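Local coordinates for Lmo0547 protein (Listeria monocytogenes, PDB 4R9N) that probably senses a sugar ligand through this putative sugar-binding domain and regulates transcription as a DNA-binding member of the SorC family, at residues V52-I57 with K143-A148; E121-K126 with N201-G206; K178-D183 with K194-E199; V219-G224 with V242-D247. All coordinates share one frame; numbering follows the deposited sequence.

Contact 1: residues V52-I57 with K143-A148; sequences VKTLGI and KTVDMA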
loop_
_atom_site.group_PDB
_atom_site.type_symbol
_atom_site.label_atom_id
_atom_site.label_comp_id
_atom_site.label_asym_id
_atom_site.label_seq_id
_atom_site.Cartn_x
_atom_site.Cartn_y
_atom_site.Cartn_z
ATOM N N VAL A 52 14.957 -3.625 9.808
ATOM C CA VAL A 52 14.622 -2.174 9.922
ATOM C C VAL A 52 14.166 -1.880 11.343
ATOM O O VAL A 52 13.866 -2.800 12.079
ATOM C CB VAL A 52 13.545 -1.710 8.948
ATOM C CG1 VAL A 52 13.904 -2.066 7.512
ATOM C CG2 VAL A 52 12.187 -2.393 9.249
ATOM N N LYS A 53 14.162 -0.608 11.704
ATOM C CA LYS A 53 13.764 -0.152 13.049
ATOM C C LYS A 53 12.290 0.258 13.086
ATOM O O LYS A 53 11.659 0.203 14.156
ATOM C CB LYS A 53 14.535 1.138 13.438
ATOM C CG LYS A 53 16.039 1.045 13.378
ATOM C CD LYS A 53 16.741 2.416 13.568
ATOM C CE LYS A 53 16.393 3.511 12.557
ATOM N NZ LYS A 53 16.803 3.306 11.126
ATOM N N THR A 54 11.790 0.721 11.933
ATOM C CA THR A 54 10.467 1.260 11.820
ATOM C C THR A 54 9.817 0.821 10.488
ATOM O O THR A 54 10.474 0.820 9.392
ATOM C CB THR A 54 10.458 2.779 11.905
ATOM O OG1 THR A 54 11.322 3.320 10.882
ATOM C CG2 THR A 54 10.872 3.357 13.321
ATOM N N LEU A 55 8.541 0.478 10.569
ATOM C CA LEU A 55 7.813 -0.100 9.431
ATOM C C LEU A 55 6.412 0.590 9.367
ATOM O O LEU A 55 5.687 0.584 10.361
ATOM C CB LEU A 55 7.637 -1.579 9.602
ATOM C CG LEU A 55 6.672 -2.316 8.654
ATOM C CD1 LEU A 55 7.311 -2.288 7.290
ATOM C CD2 LEU A 55 6.516 -3.749 9.096
ATOM N N GLY A 56 6.112 1.204 8.239
ATOM C CA GLY A 56 4.797 1.815 7.972
ATOM C C GLY A 56 3.944 0.835 7.153
ATOM O O GLY A 56 4.452 0.145 6.243
ATOM N N ILE A 57 2.676 0.735 7.500
ATOM C CA ILE A 57 1.734 -0.156 6.863
ATOM C C ILE A 57 0.522 0.658 6.406
ATOM O O ILE A 57 -0.002 1.500 7.146
ATOM C CB ILE A 57 1.288 -1.244 7.856
ATOM C CG1 ILE A 57 2.471 -1.996 8.427
ATOM C CG2 ILE A 57 0.274 -2.239 7.269
ATOM C CD1 ILE A 57 3.223 -2.918 7.542
ATOM N N LYS A 143 6.065 9.463 8.375
ATOM C CA LYS A 143 6.849 10.071 7.315
ATOM C C LYS A 143 8.263 9.620 7.416
ATOM O O LYS A 143 8.990 9.671 6.414
ATOM C CB LYS A 143 6.771 11.604 7.354
ATOM C CG LYS A 143 5.406 12.187 7.082
ATOM C CD LYS A 143 5.361 13.709 7.339
ATOM C CE LYS A 143 3.927 14.213 7.501
ATOM N NZ LYS A 143 3.805 15.711 7.522
ATOM N N THR A 144 8.678 9.217 8.599
ATOM C CA THR A 144 10.080 8.831 8.842
ATOM C C THR A 144 10.366 7.377 8.933
ATOM O O THR A 144 11.456 6.970 9.306
ATOM C CB THR A 144 10.613 9.601 10.061
ATOM O OG1 THR A 144 9.864 9.243 11.222
ATOM C CG2 THR A 144 10.497 11.068 9.808
ATOM N N VAL A 145 9.427 6.504 8.532
ATOM C CA VAL A 145 9.699 5.062 8.631
ATOM C C VAL A 145 10.803 4.666 7.686
ATOM O O VAL A 145 10.985 5.308 6.655
ATOM C CB VAL A 145 8.419 4.180 8.397
ATOM C CG1 VAL A 145 7.350 4.485 9.477
ATOM C CG2 VAL A 145 7.853 4.420 7.015
ATOM N N ASP A 146 11.514 3.601 8.034
ATOM C CA ASP A 146 12.613 3.061 7.220
ATOM C C ASP A 146 12.029 2.434 5.944
ATOM O O ASP A 146 12.657 2.416 4.863
ATOM C CB ASP A 146 13.358 1.968 7.984
ATOM C CG ASP A 146 14.264 2.491 9.134
ATOM O OD1 ASP A 146 14.624 3.682 9.216
ATOM O OD2 ASP A 146 14.561 1.659 10.009
HETATM N N MSE A 147 10.882 1.767 6.133
HETATM C CA MSE A 147 10.213 1.084 5.019
HETATM C C MSE A 147 8.752 1.136 5.129
HETATM O O MSE A 147 8.220 1.170 6.236
HETATM C CB MSE A 147 10.693 -0.390 5.138
HETATM C CG MSE A 147 9.919 -1.502 4.523
HETATM SE SE MSE A 147 10.848 -3.198 5.157
HETATM C CE MSE A 147 9.623 -3.946 3.997
ATOM N N ALA A 148 8.047 0.996 3.995
ATOM C CA ALA A 148 6.563 1.044 4.041
ATOM C C ALA A 148 6.047 -0.069 3.126
ATOM O O ALA A 148 6.681 -0.354 2.107
ATOM C CB ALA A 148 6.058 2.386 3.585
HETATM O O HOH W 1 13.394 4.652 11.660
#

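Contact 2: residues E121-K126 with N201-G206; sequences EDTEMK and NTHVIG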
loop_
_atom_site.group_PDB
_atom_site.type_symbol
_atom_site.label_atom_id
_atom_site.label_comp_id
_atom_site.label_asym_id
_atom_site.label_seq_id
_atom_site.Cartn_x
_atom_site.Cartn_y
_atom_site.Cartn_z
ATOM N N GLU A 121 -14.731 14.412 5.170
ATOM C CA GLU A 121 -15.294 15.367 4.207
ATOM C C GLU A 121 -15.514 16.756 4.813
ATOM O O GLU A 121 -15.523 17.757 4.132
ATOM C CB GLU A 121 -16.650 14.861 3.699
ATOM C CG GLU A 121 -16.589 13.549 2.937
ATOM C CD GLU A 121 -17.967 13.033 2.546
ATOM O OE1 GLU A 121 -18.014 12.218 1.604
ATOM O OE2 GLU A 121 -18.983 13.435 3.158
ATOM N N ASP A 122 -15.707 16.814 6.116
ATOM C CA ASP A 122 -15.894 18.100 6.780
ATOM C C ASP A 122 -14.531 18.763 6.912
ATOM O O ASP A 122 -13.725 18.364 7.742
ATOM C CB ASP A 122 -16.518 17.869 8.141
ATOM C CG ASP A 122 -16.949 19.144 8.851
ATOM O OD1 ASP A 122 -16.273 20.167 8.829
ATOM O OD2 ASP A 122 -17.973 19.070 9.559
ATOM N N THR A 123 -14.295 19.795 6.105
ATOM C CA THR A 123 -12.972 20.374 6.013
ATOM C C THR A 123 -12.430 20.935 7.351
ATOM O O THR A 123 -11.232 20.788 7.684
ATOM C CB THR A 123 -13.016 21.499 4.970
ATOM O OG1 THR A 123 -13.535 20.970 3.713
ATOM C CG2 THR A 123 -11.622 22.067 4.782
ATOM N N GLU A 124 -13.325 21.553 8.102
ATOM C CA GLU A 124 -12.973 22.145 9.402
ATOM C C GLU A 124 -12.610 21.035 10.413
ATOM O O GLU A 124 -11.677 21.169 11.240
ATOM C CB GLU A 124 -14.155 23.019 9.856
ATOM C CG GLU A 124 -13.906 23.870 11.085
ATOM C CD GLU A 124 -15.137 24.662 11.512
ATOM O OE1 GLU A 124 -15.449 24.584 12.730
ATOM O OE2 GLU A 124 -15.784 25.345 10.654
HETATM N N MSE A 125 -13.342 19.932 10.346
HETATM C CA MSE A 125 -13.076 18.790 11.266
HETATM C C MSE A 125 -11.763 18.159 10.898
HETATM O O MSE A 125 -10.980 17.799 11.784
HETATM C CB MSE A 125 -14.130 17.690 11.206
HETATM C CG MSE A 125 -13.978 16.669 12.327
HETATM SE SE MSE A 125 -15.507 15.416 12.221
HETATM C CE MSE A 125 -15.339 14.613 14.003
ATOM N N LYS A 126 -11.550 18.020 9.593
ATOM C CA LYS A 126 -10.325 17.415 9.046
ATOM C C LYS A 126 -9.170 18.226 9.597
ATOM O O LYS A 126 -8.192 17.689 10.121
ATOM C CB LYS A 126 -10.370 17.393 7.497
ATOM C CG LYS A 126 -9.019 17.503 6.710
ATOM C CD LYS A 126 -8.061 16.386 7.017
ATOM C CE LYS A 126 -7.074 16.055 5.905
ATOM N NZ LYS A 126 -6.032 17.058 5.595
ATOM N N ASN A 201 -8.592 13.826 -2.081
ATOM C CA ASN A 201 -7.165 13.820 -1.717
ATOM C C ASN A 201 -6.838 14.803 -0.612
ATOM O O ASN A 201 -5.914 14.550 0.174
ATOM C CB ASN A 201 -6.214 14.058 -2.901
ATOM C CG ASN A 201 -6.106 12.841 -3.826
ATOM O OD1 ASN A 201 -6.413 11.697 -3.399
ATOM N ND2 ASN A 201 -5.803 13.085 -5.111
ATOM N N THR A 202 -7.568 15.917 -0.546
ATOM C CA THR A 202 -7.285 16.898 0.477
ATOM C C THR A 202 -8.002 16.603 1.799
ATOM O O THR A 202 -7.857 17.359 2.784
ATOM C CB THR A 202 -7.688 18.316 0.013
ATOM O OG1 THR A 202 -9.085 18.323 -0.256
ATOM C CG2 THR A 202 -6.894 18.736 -1.225
ATOM N N HIS A 203 -8.838 15.571 1.846
ATOM C CA HIS A 203 -9.595 15.232 3.032
ATOM C C HIS A 203 -9.170 13.894 3.675
ATOM O O HIS A 203 -9.803 13.377 4.580
ATOM C CB HIS A 203 -11.096 15.298 2.716
ATOM C CG HIS A 203 -11.593 16.711 2.516
ATOM N ND1 HIS A 203 -11.321 17.447 1.372
ATOM C CD2 HIS A 203 -12.275 17.537 3.327
ATOM C CE1 HIS A 203 -11.838 18.666 1.493
ATOM N NE2 HIS A 203 -12.460 18.730 2.650
ATOM N N VAL A 204 -8.047 13.332 3.228
ATOM C CA VAL A 204 -7.587 12.066 3.748
ATOM C C VAL A 204 -6.581 12.318 4.893
ATOM O O VAL A 204 -5.669 13.144 4.749
ATOM C CB VAL A 204 -6.932 11.249 2.606
ATOM C CG1 VAL A 204 -6.194 10.030 3.165
ATOM C CG2 VAL A 204 -7.990 10.761 1.628
ATOM N N ILE A 205 -6.730 11.587 5.993
ATOM C CA ILE A 205 -5.763 11.644 7.075
ATOM C C ILE A 205 -4.835 10.456 6.893
ATOM O O ILE A 205 -5.174 9.343 7.211
ATOM C CB ILE A 205 -6.451 11.630 8.457
ATOM C CG1 ILE A 205 -7.416 12.858 8.552
ATOM C CG2 ILE A 205 -5.381 11.686 9.557
ATOM C CD1 ILE A 205 -8.123 13.033 9.845
ATOM N N GLY A 206 -3.632 10.723 6.396
ATOM C CA GLY A 206 -2.620 9.717 6.213
ATOM C C GLY A 206 -1.522 10.324 5.340
ATOM O O GLY A 206 -1.624 11.467 4.873
#

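Contact 3: residues K178-D183 with K194-E199; sequences KDVVGD and KEAKTE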
loop_
_atom_site.group_PDB
_atom_site.type_symbol
_atom_site.label_atom_id
_atom_site.label_comp_id
_atom_site.label_asym_id
_atom_site.label_seq_id
_atom_site.Cartn_x
_atom_site.Cartn_y
_atom_site.Cartn_z
ATOM N N LYS A 178 -11.376 13.673 -13.528
ATOM C CA LYS A 178 -10.027 14.180 -13.188
ATOM C C LYS A 178 -8.881 13.282 -13.687
ATOM O O LYS A 178 -7.731 13.460 -13.305
ATOM C CB LYS A 178 -9.944 14.408 -11.704
ATOM C CG LYS A 178 -10.807 15.546 -11.136
ATOM C CD LYS A 178 -10.261 16.913 -11.471
ATOM C CE LYS A 178 -11.193 18.033 -10.992
ATOM N NZ LYS A 178 -11.291 18.252 -9.496
ATOM N N ASP A 179 -9.211 12.310 -14.508
ATOM C CA ASP A 179 -8.224 11.431 -15.161
ATOM C C ASP A 179 -7.398 10.626 -14.185
ATOM O O ASP A 179 -6.205 10.303 -14.400
ATOM C CB ASP A 179 -7.337 12.209 -16.150
ATOM C CG ASP A 179 -8.152 12.945 -17.197
ATOM O OD1 ASP A 179 -9.053 12.316 -17.817
ATOM O OD2 ASP A 179 -7.892 14.156 -17.378
ATOM N N VAL A 180 -8.020 10.276 -13.077
ATOM C CA VAL A 180 -7.391 9.365 -12.109
ATOM C C VAL A 180 -7.219 7.954 -12.666
ATOM O O VAL A 180 -8.114 7.430 -13.330
ATOM C CB VAL A 180 -8.265 9.362 -10.822
ATOM C CG1 VAL A 180 -7.970 8.163 -9.944
ATOM C CG2 VAL A 180 -8.028 10.624 -10.057
ATOM N N VAL A 181 -6.045 7.367 -12.452
ATOM C CA VAL A 181 -5.775 5.993 -12.873
ATOM C C VAL A 181 -5.552 5.001 -11.750
ATOM O O VAL A 181 -5.641 3.809 -11.966
ATOM C CB VAL A 181 -4.594 5.908 -13.850
ATOM C CG1 VAL A 181 -4.885 6.773 -15.051
ATOM C CG2 VAL A 181 -3.280 6.271 -13.196
ATOM N N GLY A 182 -5.247 5.473 -10.540
ATOM C CA GLY A 182 -5.046 4.529 -9.437
ATOM C C GLY A 182 -5.051 5.200 -8.086
ATOM O O GLY A 182 -5.182 6.436 -7.960
ATOM N N ASP A 183 -4.917 4.385 -7.053
ATOM C CA ASP A 183 -4.709 4.923 -5.701
ATOM C C ASP A 183 -3.722 4.089 -4.894
ATOM O O ASP A 183 -3.593 2.916 -5.105
ATOM C CB ASP A 183 -6.002 5.131 -4.934
ATOM C CG ASP A 183 -6.806 3.883 -4.740
ATOM O OD1 ASP A 183 -7.455 3.425 -5.716
ATOM O OD2 ASP A 183 -6.902 3.406 -3.573
ATOM N N LYS A 194 1.030 11.650 -10.000
ATOM C CA LYS A 194 0.859 12.742 -9.047
ATOM C C LYS A 194 -0.571 12.761 -8.557
ATOM O O LYS A 194 -1.463 12.356 -9.288
ATOM C CB LYS A 194 1.241 14.075 -9.640
ATOM C CG LYS A 194 2.694 14.076 -10.128
ATOM C CD LYS A 194 3.168 15.465 -10.531
ATOM C CE LYS A 194 4.698 15.539 -10.514
ATOM N NZ LYS A 194 5.333 14.484 -11.360
ATOM N N GLU A 195 -0.774 13.228 -7.330
ATOM C CA GLU A 195 -2.129 13.254 -6.769
ATOM C C GLU A 195 -2.976 14.157 -7.627
ATOM O O GLU A 195 -2.548 15.287 -7.938
ATOM C CB GLU A 195 -2.155 13.792 -5.334
ATOM C CG GLU A 195 -1.505 12.820 -4.390
ATOM C CD GLU A 195 -1.784 13.052 -2.920
ATOM O OE1 GLU A 195 -2.893 13.535 -2.555
ATOM O OE2 GLU A 195 -0.874 12.700 -2.120
ATOM N N ALA A 196 -4.170 13.692 -8.002
ATOM C CA ALA A 196 -5.119 14.538 -8.679
ATOM C C ALA A 196 -5.582 15.697 -7.785
ATOM O O ALA A 196 -5.642 15.606 -6.533
ATOM C CB ALA A 196 -6.319 13.745 -9.186
ATOM N N LYS A 197 -5.922 16.806 -8.449
ATOM C CA LYS A 197 -6.558 17.925 -7.771
ATOM C C LYS A 197 -8.033 17.639 -7.583
ATOM O O LYS A 197 -8.820 17.913 -8.461
ATOM C CB LYS A 197 -6.382 19.196 -8.588
ATOM C CG LYS A 197 -4.924 19.655 -8.680
ATOM C CD LYS A 197 -4.915 21.118 -9.114
ATOM C CE LYS A 197 -3.583 21.593 -9.685
ATOM N NZ LYS A 197 -2.870 22.430 -8.674
ATOM N N THR A 198 -8.381 17.092 -6.441
ATOM C CA THR A 198 -9.712 16.617 -6.183
ATOM C C THR A 198 -9.883 16.629 -4.695
ATOM O O THR A 198 -8.927 16.416 -3.928
ATOM C CB THR A 198 -10.004 15.217 -6.839
ATOM O OG1 THR A 198 -11.383 14.892 -6.681
ATOM C CG2 THR A 198 -9.207 14.102 -6.203
ATOM N N GLU A 199 -11.098 16.963 -4.298
ATOM C CA GLU A 199 -11.517 17.039 -2.899
ATOM C C GLU A 199 -11.082 15.877 -2.038
ATOM O O GLU A 199 -10.527 16.084 -0.963
ATOM C CB GLU A 199 -13.062 17.153 -2.823
ATOM C CG GLU A 199 -13.643 17.220 -1.405
ATOM C CD GLU A 199 -14.171 15.892 -0.849
ATOM O OE1 GLU A 199 -14.468 14.950 -1.608
ATOM O OE2 GLU A 199 -14.331 15.804 0.391
#

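Contact 4: residues V219-G224 with V242-D247; sequences VALANG and VIVITD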
loop_
_atom_site.group_PDB
_atom_site.type_symbol
_atom_site.label_atom_id
_atom_site.label_comp_id
_atom_site.label_asym_id
_atom_site.label_seq_id
_atom_site.Cartn_x
_atom_site.Cartn_y
_atom_site.Cartn_z
ATOM N N VAL A 219 7.525 -0.826 -0.483
ATOM C CA VAL A 219 7.201 -2.079 -1.074
ATOM C C VAL A 219 5.741 -2.116 -1.454
ATOM O O VAL A 219 4.898 -1.778 -0.613
ATOM C CB VAL A 219 7.409 -3.196 -0.054
ATOM C CG1 VAL A 219 7.087 -4.522 -0.719
ATOM C CG2 VAL A 219 8.827 -3.157 0.452
ATOM N N ALA A 220 5.440 -2.461 -2.693
ATOM C CA ALA A 220 4.070 -2.619 -3.121
ATOM C C ALA A 220 3.753 -4.059 -3.468
ATOM O O ALA A 220 4.576 -4.829 -4.124
ATOM C CB ALA A 220 3.785 -1.709 -4.290
ATOM N N LEU A 221 2.580 -4.454 -3.010
ATOM C CA LEU A 221 1.998 -5.770 -3.281
ATOM C C LEU A 221 0.807 -5.566 -4.196
ATOM O O LEU A 221 -0.084 -4.819 -3.817
ATOM C CB LEU A 221 1.453 -6.317 -1.961
ATOM C CG LEU A 221 2.328 -7.033 -0.948
ATOM C CD1 LEU A 221 3.707 -6.464 -0.816
ATOM C CD2 LEU A 221 1.640 -7.104 0.414
ATOM N N ALA A 222 0.732 -6.209 -5.362
ATOM C CA ALA A 222 -0.452 -6.020 -6.219
ATOM C C ALA A 222 -0.804 -7.294 -6.953
ATOM O O ALA A 222 0.067 -8.050 -7.351
ATOM C CB ALA A 222 -0.222 -4.917 -7.236
ATOM N N ASN A 223 -2.092 -7.487 -7.211
ATOM C CA ASN A 223 -2.493 -8.600 -8.065
ATOM C C ASN A 223 -3.700 -8.227 -8.894
ATOM O O ASN A 223 -4.544 -7.419 -8.445
ATOM C CB ASN A 223 -2.844 -9.814 -7.217
ATOM C CG ASN A 223 -3.031 -11.084 -8.054
ATOM O OD1 ASN A 223 -2.206 -11.426 -8.919
ATOM N ND2 ASN A 223 -4.132 -11.770 -7.815
ATOM N N GLY A 224 -3.818 -8.854 -10.067
ATOM C CA GLY A 224 -5.010 -8.712 -10.881
ATOM C C GLY A 224 -4.767 -7.781 -12.026
ATOM O O GLY A 224 -4.309 -6.646 -11.883
ATOM N N VAL A 242 10.242 -1.674 -4.394
ATOM C CA VAL A 242 10.267 -3.111 -4.390
ATOM C C VAL A 242 8.824 -3.523 -4.713
ATOM O O VAL A 242 7.814 -3.015 -4.095
ATOM C CB VAL A 242 10.645 -3.656 -2.976
ATOM C CG1 VAL A 242 10.485 -5.170 -2.916
ATOM C CG2 VAL A 242 12.063 -3.202 -2.545
ATOM N N ILE A 243 8.686 -4.399 -5.659
ATOM C CA ILE A 243 7.377 -4.985 -5.954
ATOM C C ILE A 243 7.365 -6.449 -5.731
ATOM O O ILE A 243 8.396 -7.161 -5.982
ATOM C CB ILE A 243 6.896 -4.738 -7.396
ATOM C CG1 ILE A 243 7.880 -5.211 -8.454
ATOM C CG2 ILE A 243 6.556 -3.279 -7.606
ATOM C CD1 ILE A 243 7.214 -5.203 -9.817
ATOM N N VAL A 244 6.238 -6.940 -5.235
ATOM C CA VAL A 244 5.979 -8.351 -5.077
ATOM C C VAL A 244 4.738 -8.596 -5.914
ATOM O O VAL A 244 3.652 -8.046 -5.619
ATOM C CB VAL A 244 5.721 -8.780 -3.611
ATOM C CG1 VAL A 244 5.641 -10.274 -3.535
ATOM C CG2 VAL A 244 6.871 -8.299 -2.721
ATOM N N ILE A 245 4.922 -9.352 -6.995
ATOM C CA ILE A 245 3.861 -9.669 -7.936
ATOM C C ILE A 245 3.998 -11.060 -8.507
ATOM O O ILE A 245 5.041 -11.706 -8.353
ATOM C CB ILE A 245 3.745 -8.674 -9.106
ATOM C CG1 ILE A 245 5.009 -8.676 -9.943
ATOM C CG2 ILE A 245 3.371 -7.263 -8.603
ATOM C CD1 ILE A 245 4.829 -7.845 -11.224
ATOM N N THR A 246 2.946 -11.495 -9.176
ATOM C CA THR A 246 2.892 -12.799 -9.771
ATOM C C THR A 246 3.613 -12.759 -11.108
ATOM O O THR A 246 3.818 -11.707 -11.702
ATOM C CB THR A 246 1.455 -13.289 -10.049
ATOM O OG1 THR A 246 0.784 -12.410 -10.925
ATOM C CG2 THR A 246 0.656 -13.490 -8.779
ATOM N N ASP A 247 3.976 -13.907 -11.600
ATOM C CA ASP A 247 4.596 -13.947 -12.947
ATOM C C ASP A 247 3.631 -13.582 -14.054
ATOM O O ASP A 247 4.033 -12.996 -15.075
ATOM C CB ASP A 247 5.284 -15.312 -13.219
ATOM C CG ASP A 247 4.388 -16.477 -13.008
ATOM O OD1 ASP A 247 3.170 -16.295 -12.684
ATOM O OD2 ASP A 247 4.933 -17.622 -13.177
HETATM O O HOH W 2 0.490 -9.927 -9.101
HETATM O O HOH W 3 -1.843 -13.284 -10.961
#

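Contact 1: residues V52-I57 with K143-A148
Gly56 N donates to Met147 O at 2.9 Å and 174°, an almost straight bond in the carbonyl plane that joins neighbouring parallel strands of the Rossmann-like central sheet. The bridges Leu55–Met147 and Gly56–Ala148 set the register, and this inner end is the tight part. Val145 lays its CG1 methyl 3.7 Å from Gly56 N, over backbone that carries no side chain. Leu55 and the selenomethionine Met147 run side by side in the same direction, CD1 of Leu55 meeting CG of Met147 at 3.9 Å, and helix 30-49 packs against both through Ile49. Toward the solvent-facing end the backbone pairing weakens, Asp146 N and Met147 N reaching Thr54 O only through weak bonds, and polar side-chain bonds take over. Thr54 OG1, placed between its own N and carbonyl carbon (chi1 57°), accepts from Asp146 N at 2.9 Å and shares a water with Asp146 OD1, weakly held there. Outermost, the exposed Lys53 bends at chi3 and chi4, which brings its ammonium back to the Asp146 carboxylate, near its plane. NZ of Lys53 meets OD1 of Asp146 at 2.9 Å on the syn side, while OD2 of Asp146 takes the backbone N of Lys53 at 2.9 Å.

Contact 2: residues E121-K126 with N201-G206
The N-terminal turn of helix 123-131 meets the chain leaving the short helix 199-202, with Thr123 and Lys126 reaching across to His203 and the residues beside it. Asp122 is the N-cap of helix 123-131; its OD1 accepts weakly from the N atoms of Glu124 and Met125. One residue later, Thr123 OG1 lies in the plane of the His203 imidazole, at its edge, 2.7 Å from NE2. Either atom could donate in that hydrogen bond. The other ring nitrogen, ND1 of His203, bonds to Glu199 O, so the imidazole is held at both nitrogens and its rotation about the CB-CG bond is fixed. Glu121 O stands oblique to the same ring, 3.4 Å from CD2 of His203.

Lys126 approaches one helical turn further on. Its chain is bent at chi2 (60°) and chi4 (69°), which carries the aliphatic part along the backbone of 202-205 instead of straight outward. CD of Lys126 lies 3.9 Å from CG1 of Ile205, the two side chains running antiparallel alongside one another, and CE of Lys126 comes within 3.4 Å of Val204 O. At the tip, NZ of Lys126 makes a weak bond to Thr202 O, 3.4 Å long. Across the two segments the contact thus consists mainly of one short polar bond and aliphatic packing by Lys126. Around it, backbone bonds tie His203 to Val120 and Ile205 to Ala118 and Gly85, while Val204 packs on Arg187 of strand 187-190.

Contact 3: residues K178-D183 with K194-E199
Lys178 reaches over to the carbonyl of Lys197 from within the Schellman motif that ends helix 169-177, directly before its C-prime residue Asp179, which has positive phi (62°). Beyond that helix end the chain enters strand 180-184, half of a two-stranded antiparallel sheet, and the segment 194-199 is the loop that follows its partner, strand 187-190. The Lys178 side chain can be followed outward. CB points toward the loop and lies 4.5 Å from CB of Ala196, at the limit of contact. CG comes to 4.1 Å from Lys197 O; the bend at chi2 (-74°) then brings CD of Lys178, and CE after it, to 3.5 Å of that same oxygen. A second bend, at chi4, brings the tip in, and NZ of Lys178 donates to Lys197 O at 2.7 Å. The donor lies in the carbonyl plane, with a C=O...N angle of 154°.

The ammonium has a second partner, since Lys178 NZ also forms a salt bridge with OE2 of Glu174, and that carboxylate oxygen is hydrogen-bonded to Thr198 OG1. Glu174 therefore links the lysine tip to the residue following Lys197, and its negative charge probably strengthens the hold on the ammonium. Beside the lysine, the rest of the contact is small and apolar. Val180, whose side chain also rests on Phe188 of strand 187-190, carries CG2 beside its own backbone N, and this methyl meets CB of Ala196 at 3.7 Å.

Contact 4: residues V219-G224 with V242-D247
Asn223 OD1 accepts from two waters, at 2.8 and 3.1 Å, where the parallel strands 217-221 and 242-246 diverge at their C-terminal ends. The more distant of these waters also donates to Ala222 O at 2.6 Å and accepts from Thr246 N; the nearer is bonded to Thr246 OG1 as well. With its CG anti to the backbone N (chi1 -170°), the Asn223 side chain lies roughly perpendicular to that of Thr246, with OD1 3.5 Å from CG2 of Thr246. Thr246 OG1 also caps Met249 N at the start of helix 247-253. Further back the strands bond directly: Ala220 N to Val242 O and Val244 N to Ala220 O, both at 163°, whereas Ala222 N to Val244 O is weak at 3.5 Å. The segment axes make an angle of 17°. On the face toward helix 30-49, Val219 lies beside Val242 and Leu221 beside Val244, CD1 of Leu221 meeting CG2 of Val244 at 4.1 Å. Helix 228-236 connects the strands in one beta-alpha-beta unit. The geometry implies direct parallel-strand hydrogen bonds flanked by apolar side chains, giving way where the strands part, so Ala222 O, Asn223 OD1 and Thr246 N, all in buried residues, are joined through a bound water.

From the N terminus, the first loop to open starts at 52-57 and is closed by 143-148, making contact 1 between neighbouring strands of the central sheet. Before it closes, 121-126 opens contact 2, which ends only at 201-206; the two therefore cross along the chain, although their nearest atoms stay about 7 Å apart. Contact 3 is nested inside contact 2, joining the small antiparallel hairpin to its following loop, and touches it where Asn201 ND2 meets Ala196 O. Contact 4 follows in series and closes the last beta-alpha-beta unit. It continues the sheet from contact 1 through Ala148 O and Val219 N, while contacts 2 and 3 tie helix 123-131 and the hairpin to the chain around helix 199-202.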